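Local coordinates for protein chitinase (Jonesia denitrificans, PDB 5VG0) that probably cleaves chitin oxidatively through this copper-dependent lytic polysaccharide monooxygenase domain of a larger multidomain chitinase, at residues S66-P77 against P102-L113. Sequence-based numbering, arbitrary orientation.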
# COMPACT_ATOMS: atom_id res chain seq x y z
N SER A 66 12.86 -12.19 -2.44
CA SER A 66 11.59 -12.91 -2.42
C SER A 66 10.97 -12.97 -1.04
O SER A 66 9.77 -13.25 -0.92
CB SER A 66 11.74 -14.31 -2.99
OG SER A 66 12.64 -15.07 -2.23
N THR A 67 11.76 -12.74 0.00
CA THR A 67 11.28 -12.50 1.35
C THR A 67 11.71 -11.09 1.72
O THR A 67 12.88 -10.73 1.54
CB THR A 67 11.86 -13.53 2.33
OG1 THR A 67 11.25 -14.79 2.08
CG2 THR A 67 11.59 -13.15 3.77
N VAL A 68 10.76 -10.28 2.18
CA VAL A 68 11.01 -8.86 2.40
C VAL A 68 10.19 -8.40 3.60
O VAL A 68 9.07 -8.86 3.81
CB VAL A 68 10.65 -8.06 1.13
CG1 VAL A 68 9.16 -8.15 0.81
CG2 VAL A 68 11.09 -6.60 1.26
N ASP A 69 10.77 -7.48 4.37
CA ASP A 69 10.05 -6.82 5.44
C ASP A 69 9.43 -5.55 4.88
O ASP A 69 10.12 -4.72 4.27
CB ASP A 69 11.00 -6.45 6.59
CG ASP A 69 11.47 -7.66 7.38
OD1 ASP A 69 10.92 -8.76 7.21
OD2 ASP A 69 12.39 -7.48 8.20
N LEU A 70 8.15 -5.38 5.12
CA LEU A 70 7.37 -4.24 4.66
C LEU A 70 6.91 -3.45 5.87
O LEU A 70 6.36 -4.03 6.81
CB LEU A 70 6.21 -4.80 3.87
CG LEU A 70 5.28 -3.81 3.24
CD1 LEU A 70 4.72 -4.44 1.97
CD2 LEU A 70 4.18 -3.45 4.19
N THR A 71 7.12 -2.14 5.85
CA THR A 71 6.86 -1.28 6.99
C THR A 71 5.79 -0.25 6.67
O THR A 71 5.85 0.43 5.63
CB THR A 71 8.13 -0.58 7.46
OG1 THR A 71 9.05 -1.59 7.92
CG2 THR A 71 7.84 0.39 8.61
N TRP A 72 4.82 -0.14 7.56
CA TRP A 72 3.79 0.90 7.56
C TRP A 72 4.11 1.99 8.58
O TRP A 72 4.65 1.72 9.65
CB TRP A 72 2.45 0.31 8.00
CG TRP A 72 1.76 -0.62 7.05
CD1 TRP A 72 2.02 -1.94 6.85
CD2 TRP A 72 0.66 -0.29 6.21
NE1 TRP A 72 1.14 -2.44 5.92
CE2 TRP A 72 0.29 -1.45 5.52
CE3 TRP A 72 -0.06 0.89 5.98
CZ2 TRP A 72 -0.76 -1.48 4.60
CZ3 TRP A 72 -1.11 0.87 5.07
CH2 TRP A 72 -1.45 -0.31 4.40
N LYS A 73 3.71 3.20 8.24
CA LYS A 73 3.60 4.31 9.18
C LYS A 73 2.12 4.66 9.28
O LYS A 73 1.49 4.99 8.28
CB LYS A 73 4.37 5.52 8.67
CG LYS A 73 4.24 6.73 9.56
CD LYS A 73 5.13 7.86 9.10
CE LYS A 73 5.08 9.04 10.05
NZ LYS A 73 5.98 10.12 9.59
N LEU A 74 1.57 4.55 10.48
CA LEU A 74 0.17 4.86 10.71
C LEU A 74 0.08 6.16 11.47
O LEU A 74 0.68 6.30 12.53
CB LEU A 74 -0.53 3.75 11.49
CG LEU A 74 -0.33 2.33 10.97
CD1 LEU A 74 -1.19 1.38 11.81
CD2 LEU A 74 -0.65 2.19 9.49
N THR A 75 -0.67 7.11 10.94
CA THR A 75 -0.92 8.34 11.68
C THR A 75 -2.11 8.22 12.60
O THR A 75 -2.18 8.93 13.60
CB THR A 75 -1.07 9.53 10.73
OG1 THR A 75 -2.10 9.27 9.78
CG2 THR A 75 0.23 9.78 9.98
N ALA A 76 -3.04 7.32 12.30
CA ALA A 76 -4.20 7.10 13.15
C ALA A 76 -4.40 5.59 13.14
O ALA A 76 -4.91 5.05 12.15
CB ALA A 76 -5.41 7.84 12.60
N PRO A 77 -4.01 4.90 14.19
CA PRO A 77 -4.01 3.42 14.19
C PRO A 77 -5.38 2.83 14.54
O PRO A 77 -5.67 2.37 15.64
CB PRO A 77 -2.97 3.09 15.25
CG PRO A 77 -3.08 4.21 16.21
CD PRO A 77 -3.40 5.43 15.42
N PRO A 102 -3.33 -1.58 15.97
CA PRO A 102 -1.94 -1.89 15.65
C PRO A 102 -1.01 -0.83 16.21
O PRO A 102 -1.44 0.29 16.52
CB PRO A 102 -1.94 -1.83 14.12
CG PRO A 102 -2.94 -0.80 13.81
CD PRO A 102 -4.03 -0.96 14.84
N PRO A 103 0.27 -1.14 16.32
CA PRO A 103 1.26 -0.09 16.58
C PRO A 103 1.34 0.86 15.40
O PRO A 103 1.00 0.52 14.27
CB PRO A 103 2.57 -0.87 16.75
CG PRO A 103 2.34 -2.15 16.03
CD PRO A 103 0.89 -2.44 16.05
N THR A 104 1.80 2.09 15.67
CA THR A 104 1.92 3.08 14.61
C THR A 104 3.12 2.84 13.70
O THR A 104 3.17 3.40 12.60
CB THR A 104 1.94 4.50 15.17
OG1 THR A 104 2.95 4.58 16.18
CG2 THR A 104 0.58 4.88 15.76
N SER A 105 4.08 2.02 14.12
CA SER A 105 5.11 1.51 13.24
C SER A 105 4.95 -0.00 13.22
O SER A 105 5.06 -0.65 14.26
CB SER A 105 6.49 1.87 13.76
OG SER A 105 7.47 1.36 12.88
N LEU A 106 4.65 -0.55 12.05
CA LEU A 106 4.27 -1.96 11.91
C LEU A 106 5.05 -2.56 10.76
O LEU A 106 5.06 -1.99 9.67
CB LEU A 106 2.77 -2.05 11.63
CG LEU A 106 2.19 -3.43 11.38
CD1 LEU A 106 2.33 -4.34 12.58
CD2 LEU A 106 0.73 -3.27 11.02
N THR A 107 5.67 -3.71 11.00
CA THR A 107 6.40 -4.42 9.96
C THR A 107 5.82 -5.81 9.78
O THR A 107 5.61 -6.53 10.76
CB THR A 107 7.89 -4.46 10.29
OG1 THR A 107 8.39 -3.11 10.37
CG2 THR A 107 8.67 -5.23 9.24
N HIS A 108 5.57 -6.18 8.53
CA HIS A 108 5.15 -7.52 8.15
C HIS A 108 6.19 -8.12 7.22
O HIS A 108 6.74 -7.43 6.36
CB HIS A 108 3.84 -7.45 7.39
CG HIS A 108 2.67 -7.14 8.24
ND1 HIS A 108 1.60 -6.40 7.79
CD2 HIS A 108 2.37 -7.48 9.51
CE1 HIS A 108 0.70 -6.29 8.74
NE2 HIS A 108 1.14 -6.94 9.80
N THR A 109 6.43 -9.40 7.36
CA THR A 109 7.34 -10.12 6.48
C THR A 109 6.54 -10.88 5.43
O THR A 109 5.75 -11.77 5.77
CB THR A 109 8.23 -11.08 7.25
OG1 THR A 109 8.93 -10.35 8.26
CG2 THR A 109 9.22 -11.78 6.33
N LEU A 110 6.74 -10.53 4.17
CA LEU A 110 6.17 -11.26 3.05
C LEU A 110 7.21 -12.26 2.57
O LEU A 110 8.41 -11.96 2.54
CB LEU A 110 5.82 -10.31 1.91
CG LEU A 110 4.80 -9.23 2.23
CD1 LEU A 110 4.43 -8.47 0.97
CD2 LEU A 110 3.57 -9.78 2.90
N THR A 111 6.75 -13.45 2.19
CA THR A 111 7.64 -14.50 1.71
C THR A 111 7.11 -15.06 0.39
O THR A 111 5.95 -14.86 0.03
CB THR A 111 7.84 -15.66 2.71
OG1 THR A 111 6.67 -16.47 2.76
CG2 THR A 111 8.23 -15.16 4.07
N ASP A 112 7.97 -15.77 -0.32
CA ASP A 112 7.56 -16.48 -1.54
C ASP A 112 6.99 -15.52 -2.58
O ASP A 112 6.04 -15.84 -3.29
CB ASP A 112 6.57 -17.61 -1.22
CG ASP A 112 6.27 -18.49 -2.40
OD1 ASP A 112 7.14 -18.69 -3.26
OD2 ASP A 112 5.14 -19.02 -2.46
N LEU A 113 7.60 -14.35 -2.70
CA LEU A 113 7.21 -13.45 -3.78
C LEU A 113 7.82 -13.93 -5.10
O LEU A 113 8.98 -14.33 -5.14
CB LEU A 113 7.70 -12.03 -3.50
CG LEU A 113 7.05 -11.37 -2.29
CD1 LEU A 113 7.73 -10.06 -1.98
CD2 LEU A 113 5.58 -11.15 -2.48
O HOH W 1 6.83 3.27 10.55
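With chi1 at -56° in Thr109 and -72° in Asp69, OG1 of the one and CG of the other each lie anti to their own carbonyl carbon, and the two side chains run side by side across a non-hydrogen-bonded pair. Thr109 OG1 donates to Asp69 OD1 at 2.8 Å, arriving 39° above the carboxylate plane, while Thr109 CG2 touches Thr67 CG2. An alanine in place of Thr109 is likely to leave Asp69 OD1 without this donor and its carboxylate freer to turn. At the next non-hydrogen-bonded pair, on the same face, Thr71 OG1 and Thr107 OG1 are 3.0 Å apart. A water bridges Trp72 O and Ser105 OG. Between these rungs the backbones pair antiparallel: Leu70 N reaches His108 O at 2.8 Å and His108 N returns to Leu70 O, whereas Leu106 N to Trp72 O is weak at 3.3 Å. On the opposite face Val68 CG1 packs on Leu113 CD1 at 3.7 Å, and Leu70 meets Leu110 through their CD1 methyls. Trp72 NE1 and His108 ND1 both hydrogen-bond Tyr85 OH, tying this face to strand 80-87. At the far end Leu74 CD1 presses tightly on Pro102 CG, 3.4 Å away. Strand 68-74 lies between strands 2-6 and 105-110 in one layer of the immunoglobulin-like beta-sandwich of AA10 monooxygenases; its end at Leu74 and the loop to Pro77 lie close to the copper-binding histidine brace of His1 and His78.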